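Local coordinates for cysteine synthase (Fusobacterium nucleatum subsp. nucleatum strain ATCC 25586, PDB 5XEN), which probably makes L-cysteine and acetate from O-acetyl-L-serine and hydrogen sulfide, using pyridoxal 5'-phosphate as cofactor, at residues B[62-67]-B[138-143]; B[66-71]-B[89-94]; B[220-225]-B[247-252]. All blocks are in the same frame, centred on the assembly; numbering follows the deposited sequence.

Contact 1: residues B[62-67]-B[138-143]; sequences LIDKDT and EKKYFV
T67 and Y141 bring the two backbones closest, their CA atoms 5.0 Å apart, where the loop 62-67 runs up to the short strand 141-142. A type I turn from D64 to T67 folds that loop, and T67 OG1 tightens it by accepting the amide of D64. T67 CG2 lies against the backbone between Y141 and F142.

K140 does most of the polar work. Its CG is anti to the backbone N (chi1 -165°) and the chain kinks at chi3, which carries NZ between two carboxylates. K140 NZ reaches D64 OD2 at 2.8 Å, on its anti lone pair, and D66 OD1 at 2.6 Å, on the syn side and 31° out of the carboxylate plane. On the way, K140 CD passes 3.1 Å from T67 OG1. D66 OD2 adds a weak salt bridge to K139 NZ, and a water links K139 NZ to D66 O.

Farther along, F142 supplies the apolar half. I63 CD1 meets F142 CD2 at 3.8 Å and L62 CD1 meets F142 CE1 at 3.9 Å, both obliquely to the ring, while A57 of helix 46-59 adds to the packing. A second water joins L62 O to Y141 O.

Backbone bonds from K140 and F142 to V68 join 141-142 to the parallel sheet as an outermost strand, and the salt-bridge network of D64, D66, K139 and K140 lies at the surface beside it.

Contact 2: residues B[66-71]-B[89-94]; sequences DTVIIE and NYKLKI
I69 sits at the tight centre of the contact, clasped by its neighbour strand through both backbone polar atoms. I69 N gives a hydrogen bond to K91 O at 2.8 Å, and I69 O takes one from K93 N at 2.8 Å, with an N-H...O angle of 172°. E71 N continues the pattern with a longer bond to K93 O, 3.2 Å. Strands 68-71 and 91-94 run parallel, their axes 4.7 Å apart at closest approach and inclined by 21°.

The packed face carries I69, E71, L92 and I94. The I69 branches divide the work: I69 CG2 presses on L92 CD1 at 3.6 Å, and I69 CD1 reaches obliquely to Y90 CD2 at 3.7 Å. Farther on, I94 CD1 rests against E71 CB. L81 and C85 of helix 76-88 close over this side, and I54 of helix 46-59 touches both I69 and Y90.

The other face, with V68, I70, K91 and K93, is looser toward its lysines. V68 CG2 lies beside K91 CG, and V68 CG1 meets K93 CG at 3.9 Å. The extended K93 chain runs on along V68 CG1 with CD and CE before its amine pairs with E138, whereas K91 turns off at chi2 (78°) toward E114. At the start of the strands the direct bonding gives way to a water, which donates to T67 O and accepts from K91 N.

These are the two strands of a beta-alpha-beta unit, joined through helix 76-88. The chemistry divides by face: aliphatic branches fill the space under the helices, and lysines use their methylenes against V68 while their charges are met by glutamates elsewhere. The buried E71 carboxylate is likewise satisfied, by the backbone amides of N145 and Q146.

Contact 3: residues B[220-225]-B[247-252]; sequences HKIQGM and CEDDDA. With CA (calcium ion), chain Q.
K221 and D249 meet where the loop 220-225 passes the first turn of helix 249-263, with their CA atoms 5.7 Å apart. D249 can be followed outward from that turn. D249 CB faces the loop and comes within 4.2 Å of K221 CB. D249 CG, anti to the carbonyl carbon (chi1 -68°), lies 3.3 Å from K221 N, and the carboxylate meets that amide head-on. D249 OD1 accepts a weak but very straight hydrogen bond from K221 N, 3.2 Å long at 178°, and also touches H220 CB and I222 CG1. D249 OD2 is 3.1 Å from the same K221 N and lies against H220 CA as well. On the lysine side chain, D249 OD2 is 3.6 Å from K221 CG. The K221 chain then bends at chi3 and leads its ammonium away from the carboxylate.

The H220 ring turns back on its own loop: ND1 accepts the I222 amide, with the donor 21° out of the ring plane. I222 CD1 approaches C247 O to 3.3 Å, and I222 CG1 is set against A252 CB. I222 also opens a type II turn that ends at M225 and brings Q223 and G224 against the pyridoxal phosphate; G224 also touches the bound serine.

On another side of the helix start, E248 at the N-cap position and D250 hold a calcium ion. E248 OE1 binds the calcium at 2.3 Å, D250 chelates it with both oxygens, and two waters join them; one of these also donates to D251 OD1.

C247 ends the edge strand 245-247 and pairs with strand 200-206 through E205. P206 of that strand packs on H220 and I222, and A273 of helix 269-284 meets I222 and A252, so the loop 220-225 lies between strand 200-206 and helices 249-263 and 269-284.

Overall arrangement
Contacts 1 and 2 belong to the same four-stranded parallel sheet and share D66 and T67. Strand 68-72 lies between strands 141-142 and 91-97, so contact 1 is on one flank and contact 2 on the other, their centres 7 Å apart. The bridge between E138 OE2 and K93 NZ, 2.7 Å, spans the two. Contact 3 starts at the edge of the other sheet, its centre about 35 Å from that of contact 1 and 30 Å from that of contact 2; the nearest atoms of contacts 2 and 3 are about 12 Å apart. The cofactor lies between: the E71 side chain of contact 2 is about 9 Å from the pyridoxal phosphate and about 7 Å from the bound serine.

Contact 1: residues B[62-67]-B[138-143]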
loop_
_atom_site.group_PDB
_atom_site.type_symbol
_atom_site.label_atom_id
_atom_site.label_comp_id
_atom_site.label_asym_id
_atom_site.label_seq_id
_atom_site.Cartn_x
_atom_site.Cartn_y
_atom_site.Cartn_z
ATOM N N LEU B 62 -3.323 -30.896 -5.194
ATOM C CA LEU B 62 -1.944 -30.892 -4.736
ATOM C C LEU B 62 -1.735 -30.258 -3.354
ATOM O O LEU B 62 -0.621 -30.280 -2.820
ATOM C CB LEU B 62 -1.062 -30.191 -5.764
ATOM C CG LEU B 62 -0.962 -30.845 -7.157
ATOM C CD1 LEU B 62 -0.132 -29.971 -8.091
ATOM C CD2 LEU B 62 -0.382 -32.277 -7.078
ATOM N N ILE B 63 -2.784 -29.700 -2.780
ATOM C CA ILE B 63 -2.672 -28.975 -1.508
ATOM C C ILE B 63 -3.769 -29.389 -0.558
ATOM O O ILE B 63 -4.950 -29.116 -0.797
ATOM C CB ILE B 63 -2.732 -27.437 -1.724
ATOM C CG1 ILE B 63 -1.542 -26.946 -2.577
ATOM C CG2 ILE B 63 -2.738 -26.699 -0.389
ATOM C CD1 ILE B 63 -1.613 -25.467 -2.927
ATOM N N ASP B 64 -3.368 -30.039 0.531
ATOM C CA ASP B 64 -4.245 -30.334 1.652
ATOM C C ASP B 64 -4.093 -29.220 2.686
ATOM O O ASP B 64 -3.189 -28.391 2.618
ATOM C CB ASP B 64 -3.863 -31.670 2.344
ATOM C CG ASP B 64 -4.088 -32.886 1.474
ATOM O OD1 ASP B 64 -4.827 -32.776 0.476
ATOM O OD2 ASP B 64 -3.542 -33.968 1.817
ATOM N N LYS B 65 -4.941 -29.264 3.693
ATOM C CA LYS B 65 -4.932 -28.232 4.735
ATOM C C LYS B 65 -3.630 -28.203 5.482
ATOM O O LYS B 65 -3.213 -27.146 5.926
ATOM C CB LYS B 65 -6.109 -28.369 5.699
ATOM C CG LYS B 65 -7.467 -28.497 4.996
ATOM C CD LYS B 65 -8.034 -27.165 4.577
ATOM C CE LYS B 65 -9.347 -27.302 3.817
ATOM N NZ LYS B 65 -10.456 -27.778 4.689
ATOM N N ASP B 66 -2.942 -29.338 5.579
ATOM C CA ASP B 66 -1.652 -29.418 6.246
ATOM C C ASP B 66 -0.457 -29.592 5.303
ATOM O O ASP B 66 0.621 -29.971 5.730
ATOM C CB ASP B 66 -1.650 -30.552 7.309
ATOM C CG ASP B 66 -1.901 -31.922 6.712
ATOM O OD1 ASP B 66 -2.512 -31.992 5.623
ATOM O OD2 ASP B 66 -1.502 -32.924 7.353
ATOM N N THR B 67 -0.640 -29.308 4.014
ATOM C CA THR B 67 0.474 -29.290 3.083
ATOM C C THR B 67 1.307 -28.024 3.377
ATOM O O THR B 67 0.742 -26.939 3.499
ATOM C CB THR B 67 -0.065 -29.232 1.636
ATOM O OG1 THR B 67 -0.812 -30.424 1.337
ATOM C CG2 THR B 67 1.074 -29.047 0.630
ATOM N N GLU B 138 10.115 -32.276 5.079
ATOM C CA GLU B 138 8.668 -32.047 5.027
ATOM C C GLU B 138 7.976 -33.289 4.524
ATOM O O GLU B 138 8.262 -33.782 3.430
ATOM C CB GLU B 138 8.282 -30.899 4.104
ATOM C CG GLU B 138 8.805 -29.562 4.534
ATOM C CD GLU B 138 8.321 -29.099 5.882
ATOM O OE1 GLU B 138 7.196 -29.471 6.284
ATOM O OE2 GLU B 138 9.071 -28.353 6.543
ATOM N N LYS B 139 7.028 -33.770 5.304
ATOM C CA LYS B 139 6.249 -34.956 4.944
ATOM C C LYS B 139 5.309 -34.689 3.779
ATOM O O LYS B 139 4.991 -35.592 3.004
ATOM C CB LYS B 139 5.500 -35.496 6.180
ATOM C CG LYS B 139 4.277 -34.697 6.611
ATOM C CD LYS B 139 3.623 -35.318 7.828
ATOM C CE LYS B 139 2.669 -34.362 8.503
ATOM N NZ LYS B 139 1.575 -33.932 7.589
ATOM N N LYS B 140 4.841 -33.450 3.652
ATOM C CA LYS B 140 3.873 -33.136 2.629
ATOM C C LYS B 140 4.047 -31.679 2.239
ATOM O O LYS B 140 3.954 -30.799 3.082
ATOM C CB LYS B 140 2.472 -33.325 3.167
ATOM C CG LYS B 140 1.468 -33.363 2.042
ATOM C CD LYS B 140 0.036 -33.195 2.512
ATOM C CE LYS B 140 -0.380 -34.152 3.602
ATOM N NZ LYS B 140 -1.784 -33.943 4.049
ATOM N N TYR B 141 4.352 -31.446 0.976
ATOM C CA TYR B 141 4.671 -30.088 0.544
ATOM C C TYR B 141 4.202 -29.856 -0.886
ATOM O O TYR B 141 3.860 -30.787 -1.625
ATOM C CB TYR B 141 6.170 -29.846 0.675
ATOM C CG TYR B 141 7.019 -30.742 -0.171
ATOM C CD1 TYR B 141 7.157 -30.512 -1.539
ATOM C CD2 TYR B 141 7.664 -31.840 0.370
ATOM C CE1 TYR B 141 7.910 -31.348 -2.337
ATOM C CE2 TYR B 141 8.441 -32.675 -0.411
ATOM C CZ TYR B 141 8.564 -32.416 -1.761
ATOM O OH TYR B 141 9.319 -33.216 -2.553
ATOM N N PHE B 142 4.138 -28.589 -1.240
ATOM C CA PHE B 142 3.865 -28.152 -2.580
ATOM C C PHE B 142 4.846 -27.001 -2.842
ATOM O O PHE B 142 4.926 -26.079 -2.039
ATOM C CB PHE B 142 2.438 -27.654 -2.733
ATOM C CG PHE B 142 2.186 -27.005 -4.077
ATOM C CD1 PHE B 142 2.227 -27.778 -5.227
ATOM C CD2 PHE B 142 1.962 -25.638 -4.211
ATOM C CE1 PHE B 142 2.033 -27.213 -6.491
ATOM C CE2 PHE B 142 1.767 -25.059 -5.479
ATOM C CZ PHE B 142 1.809 -25.844 -6.611
ATOM N N VAL B 143 5.585 -27.093 -3.939
ATOM C CA VAL B 143 6.482 -26.048 -4.374
ATOM C C VAL B 143 5.850 -25.369 -5.576
ATOM O O VAL B 143 5.738 -25.957 -6.647
ATOM C CB VAL B 143 7.857 -26.614 -4.754
ATOM C CG1 VAL B 143 8.821 -25.496 -5.200
ATOM C CG2 VAL B 143 8.432 -27.371 -3.551
HETATM O O HOH W 1 1.780 -31.384 -3.561
HETATM O O HOH W 2 2.420 -31.467 7.068
#

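Contact 2: residues B[66-71]-B[89-94]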
loop_
_atom_site.group_PDB
_atom_site.type_symbol
_atom_site.label_atom_id
_atom_site.label_comp_id
_atom_site.label_asym_id
_atom_site.label_seq_id
_atom_site.Cartn_x
_atom_site.Cartn_y
_atom_site.Cartn_z
ATOM N N ASP B 66 -2.942 -29.338 5.579
ATOM C CA ASP B 66 -1.652 -29.418 6.246
ATOM C C ASP B 66 -0.457 -29.592 5.303
ATOM O O ASP B 66 0.621 -29.971 5.730
ATOM C CB ASP B 66 -1.650 -30.552 7.309
ATOM C CG ASP B 66 -1.901 -31.922 6.712
ATOM O OD1 ASP B 66 -2.512 -31.992 5.623
ATOM O OD2 ASP B 66 -1.502 -32.924 7.353
ATOM N N THR B 67 -0.640 -29.308 4.014
ATOM C CA THR B 67 0.474 -29.290 3.083
ATOM C C THR B 67 1.307 -28.024 3.377
ATOM O O THR B 67 0.742 -26.939 3.499
ATOM C CB THR B 67 -0.065 -29.232 1.636
ATOM O OG1 THR B 67 -0.812 -30.424 1.337
ATOM C CG2 THR B 67 1.074 -29.047 0.630
ATOM N N VAL B 68 2.623 -28.159 3.486
ATOM C CA VAL B 68 3.483 -27.021 3.689
ATOM C C VAL B 68 3.875 -26.485 2.315
ATOM O O VAL B 68 4.362 -27.210 1.458
ATOM C CB VAL B 68 4.726 -27.400 4.498
ATOM C CG1 VAL B 68 5.709 -26.233 4.657
ATOM C CG2 VAL B 68 4.240 -27.866 5.887
ATOM N N ILE B 69 3.551 -25.216 2.079
ATOM C CA ILE B 69 3.959 -24.562 0.834
ATOM C C ILE B 69 5.385 -24.052 1.022
ATOM O O ILE B 69 5.699 -23.439 2.050
ATOM C CB ILE B 69 2.988 -23.463 0.478
ATOM C CG1 ILE B 69 1.605 -24.122 0.391
ATOM C CG2 ILE B 69 3.408 -22.790 -0.848
ATOM C CD1 ILE B 69 0.452 -23.209 0.168
ATOM N N ILE B 70 6.243 -24.322 0.041
ATOM C CA ILE B 70 7.634 -23.933 0.112
ATOM C C ILE B 70 8.044 -23.304 -1.237
ATOM O O ILE B 70 7.770 -23.875 -2.278
ATOM C CB ILE B 70 8.568 -25.119 0.374
ATOM C CG1 ILE B 70 8.131 -25.958 1.583
ATOM C CG2 ILE B 70 9.963 -24.565 0.699
ATOM C CD1 ILE B 70 8.854 -27.292 1.648
ATOM N N GLU B 71 8.689 -22.141 -1.195
ATOM C CA GLU B 71 9.021 -21.402 -2.418
ATOM C C GLU B 71 10.316 -20.623 -2.238
ATOM O O GLU B 71 10.596 -20.124 -1.134
ATOM C CB GLU B 71 7.871 -20.489 -2.827
ATOM C CG GLU B 71 8.044 -19.712 -4.130
ATOM C CD GLU B 71 7.962 -20.566 -5.413
ATOM O OE1 GLU B 71 8.111 -21.812 -5.336
ATOM O OE2 GLU B 71 7.754 -19.974 -6.498
ATOM N N ASN B 89 -5.286 -20.218 5.719
ATOM C CA ASN B 89 -4.719 -20.989 6.801
ATOM C C ASN B 89 -3.774 -22.110 6.336
ATOM O O ASN B 89 -3.827 -23.218 6.865
ATOM C CB ASN B 89 -5.836 -21.568 7.677
ATOM C CG ASN B 89 -5.329 -22.100 8.991
ATOM O OD1 ASN B 89 -4.393 -21.557 9.599
ATOM N ND2 ASN B 89 -5.924 -23.200 9.431
ATOM N N TYR B 90 -2.895 -21.835 5.365
ATOM C CA TYR B 90 -1.844 -22.756 5.001
ATOM C C TYR B 90 -0.529 -22.303 5.618
ATOM O O TYR B 90 -0.319 -21.124 5.846
ATOM C CB TYR B 90 -1.611 -22.820 3.490
ATOM C CG TYR B 90 -2.777 -23.278 2.647
ATOM C CD1 TYR B 90 -3.600 -24.297 3.066
ATOM C CD2 TYR B 90 -2.984 -22.760 1.374
ATOM C CE1 TYR B 90 -4.650 -24.757 2.281
ATOM C CE2 TYR B 90 -4.025 -23.218 0.573
ATOM C CZ TYR B 90 -4.868 -24.204 1.036
ATOM O OH TYR B 90 -5.936 -24.683 0.283
ATOM N N LYS B 91 0.347 -23.265 5.847
ATOM C CA LYS B 91 1.681 -23.046 6.371
ATOM C C LYS B 91 2.632 -22.814 5.192
ATOM O O LYS B 91 2.685 -23.631 4.279
ATOM C CB LYS B 91 2.114 -24.297 7.130
ATOM C CG LYS B 91 3.579 -24.365 7.495
ATOM C CD LYS B 91 3.834 -23.494 8.667
ATOM C CE LYS B 91 5.263 -23.623 9.181
ATOM N NZ LYS B 91 5.505 -22.650 10.261
ATOM N N LEU B 92 3.368 -21.707 5.241
ATOM C CA LEU B 92 4.323 -21.319 4.198
ATOM C C LEU B 92 5.719 -21.187 4.782
ATOM O O LEU B 92 5.912 -20.575 5.852
ATOM C CB LEU B 92 3.892 -20.006 3.562
ATOM C CG LEU B 92 4.815 -19.397 2.492
ATOM C CD1 LEU B 92 4.867 -20.277 1.252
ATOM C CD2 LEU B 92 4.364 -17.958 2.150
ATOM N N LYS B 93 6.685 -21.747 4.058
ATOM C CA LYS B 93 8.089 -21.534 4.298
ATOM C C LYS B 93 8.736 -20.959 3.031
ATOM O O LYS B 93 8.512 -21.463 1.926
ATOM C CB LYS B 93 8.807 -22.843 4.691
ATOM C CG LYS B 93 8.233 -23.531 5.911
ATOM C CD LYS B 93 9.107 -24.669 6.464
ATOM C CE LYS B 93 8.392 -25.308 7.645
ATOM N NZ LYS B 93 9.208 -26.352 8.323
ATOM N N ILE B 94 9.540 -19.914 3.212
ATOM C CA ILE B 94 10.172 -19.211 2.097
ATOM C C ILE B 94 11.690 -19.272 2.253
ATOM O O ILE B 94 12.218 -19.064 3.356
ATOM C CB ILE B 94 9.690 -17.740 2.051
ATOM C CG1 ILE B 94 8.230 -17.682 1.585
ATOM C CG2 ILE B 94 10.632 -16.855 1.231
ATOM C CD1 ILE B 94 7.980 -18.217 0.186
HETATM O O HOH W 3 -0.626 -25.947 5.502
#

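Contact 3: residues B[220-225]-B[247-252]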
loop_
_atom_site.group_PDB
_atom_site.type_symbol
_atom_site.label_atom_id
_atom_site.label_comp_id
_atom_site.label_asym_id
_atom_site.label_seq_id
_atom_site.Cartn_x
_atom_site.Cartn_y
_atom_site.Cartn_z
ATOM N N HIS B 220 24.040 -6.622 -8.885
ATOM C CA HIS B 220 23.282 -5.392 -9.176
ATOM C C HIS B 220 22.382 -5.164 -7.991
ATOM O O HIS B 220 22.170 -6.065 -7.161
ATOM C CB HIS B 220 22.472 -5.528 -10.471
ATOM C CG HIS B 220 21.307 -6.473 -10.355
ATOM N ND1 HIS B 220 20.079 -6.065 -9.986
ATOM C CD2 HIS B 220 21.236 -7.848 -10.531
ATOM C CE1 HIS B 220 19.260 -7.124 -9.946
ATOM N NE2 HIS B 220 19.976 -8.228 -10.259
ATOM N N LYS B 221 21.770 -3.983 -7.951
ATOM C CA LYS B 221 20.961 -3.556 -6.819
ATOM C C LYS B 221 19.461 -3.388 -7.132
ATOM O O LYS B 221 18.706 -2.864 -6.307
ATOM C CB LYS B 221 21.517 -2.228 -6.310
ATOM C CG LYS B 221 22.925 -2.325 -5.736
ATOM C CD LYS B 221 23.478 -0.913 -5.477
ATOM C CE LYS B 221 23.732 -0.660 -3.997
ATOM N NZ LYS B 221 24.252 0.728 -3.750
ATOM N N ILE B 222 19.037 -3.791 -8.314
ATOM C CA ILE B 222 17.639 -3.580 -8.742
ATOM C C ILE B 222 16.831 -4.780 -8.250
ATOM O O ILE B 222 16.585 -5.746 -8.970
ATOM C CB ILE B 222 17.508 -3.357 -10.258
ATOM C CG1 ILE B 222 18.437 -2.223 -10.707
ATOM C CG2 ILE B 222 16.060 -3.033 -10.647
ATOM C CD1 ILE B 222 18.505 -2.013 -12.212
ATOM N N GLN B 223 16.454 -4.716 -6.988
ATOM C CA GLN B 223 15.812 -5.854 -6.324
ATOM C C GLN B 223 14.574 -6.358 -7.061
ATOM O O GLN B 223 13.695 -5.573 -7.427
ATOM C CB GLN B 223 15.447 -5.484 -4.900
ATOM C CG GLN B 223 16.659 -5.282 -4.002
ATOM C CD GLN B 223 16.248 -4.970 -2.589
ATOM O OE1 GLN B 223 15.425 -5.694 -1.996
ATOM N NE2 GLN B 223 16.800 -3.864 -2.027
ATOM N N GLY B 224 14.541 -7.674 -7.283
ATOM C CA GLY B 224 13.454 -8.340 -7.988
ATOM C C GLY B 224 13.786 -8.608 -9.436
ATOM O O GLY B 224 13.242 -9.546 -10.032
ATOM N N MET B 225 14.619 -7.756 -10.034
ATOM C CA MET B 225 15.048 -7.965 -11.403
ATOM C C MET B 225 16.316 -8.796 -11.475
ATOM O O MET B 225 16.982 -9.034 -10.455
ATOM C CB MET B 225 15.189 -6.630 -12.146
ATOM C CG MET B 225 13.844 -6.047 -12.525
ATOM S SD MET B 225 13.838 -4.396 -13.247
ATOM C CE MET B 225 15.273 -4.550 -14.326
ATOM N N CYS B 247 18.820 -0.840 -17.462
ATOM C CA CYS B 247 18.986 0.299 -16.569
ATOM C C CYS B 247 20.098 0.050 -15.540
ATOM O O CYS B 247 20.177 -1.004 -14.925
ATOM C CB CYS B 247 17.649 0.599 -15.880
ATOM S SG CYS B 247 17.633 2.119 -14.912
ATOM N N GLU B 248 20.941 1.060 -15.337
ATOM C CA GLU B 248 21.948 1.053 -14.275
ATOM C C GLU B 248 21.320 1.188 -12.921
ATOM O O GLU B 248 20.234 1.767 -12.790
ATOM C CB GLU B 248 22.969 2.180 -14.485
ATOM C CG GLU B 248 23.714 2.023 -15.762
ATOM C CD GLU B 248 24.645 3.206 -16.077
ATOM O OE1 GLU B 248 24.896 4.049 -15.180
ATOM O OE2 GLU B 248 25.091 3.286 -17.233
ATOM N N ASP B 249 22.022 0.687 -11.901
ATOM C CA ASP B 249 21.538 0.716 -10.531
ATOM C C ASP B 249 21.197 2.123 -10.053
ATOM O O ASP B 249 20.103 2.400 -9.537
ATOM C CB ASP B 249 22.571 0.127 -9.562
ATOM C CG ASP B 249 22.789 -1.369 -9.747
ATOM O OD1 ASP B 249 22.018 -2.007 -10.475
ATOM O OD2 ASP B 249 23.758 -1.898 -9.189
ATOM N N ASP B 250 22.160 3.010 -10.208
ATOM C CA ASP B 250 21.956 4.346 -9.682
ATOM C C ASP B 250 20.854 5.097 -10.452
ATOM O O ASP B 250 20.081 5.786 -9.840
ATOM C CB ASP B 250 23.260 5.120 -9.616
ATOM C CG ASP B 250 23.982 5.210 -10.940
ATOM O OD1 ASP B 250 23.506 4.652 -11.970
ATOM O OD2 ASP B 250 25.058 5.805 -10.956
ATOM N N ASP B 251 20.773 4.935 -11.758
ATOM C CA ASP B 251 19.676 5.506 -12.525
ATOM C C ASP B 251 18.275 5.000 -12.081
ATOM O O ASP B 251 17.292 5.759 -12.125
ATOM C CB ASP B 251 19.852 5.242 -13.998
ATOM C CG ASP B 251 21.079 5.938 -14.577
ATOM O OD1 ASP B 251 21.558 6.909 -13.962
ATOM O OD2 ASP B 251 21.544 5.511 -15.632
ATOM N N ALA B 252 18.192 3.727 -11.695
ATOM C CA ALA B 252 16.949 3.145 -11.216
ATOM C C ALA B 252 16.521 3.853 -9.916
ATOM O O ALA B 252 15.368 4.254 -9.788
ATOM C CB ALA B 252 17.133 1.634 -10.972
HETATM CA CA CA Q . 25.453 5.255 -13.249
HETATM O O HOH W 4 24.119 7.266 -13.692
HETATM O O HOH W 5 26.487 3.707 -12.436
#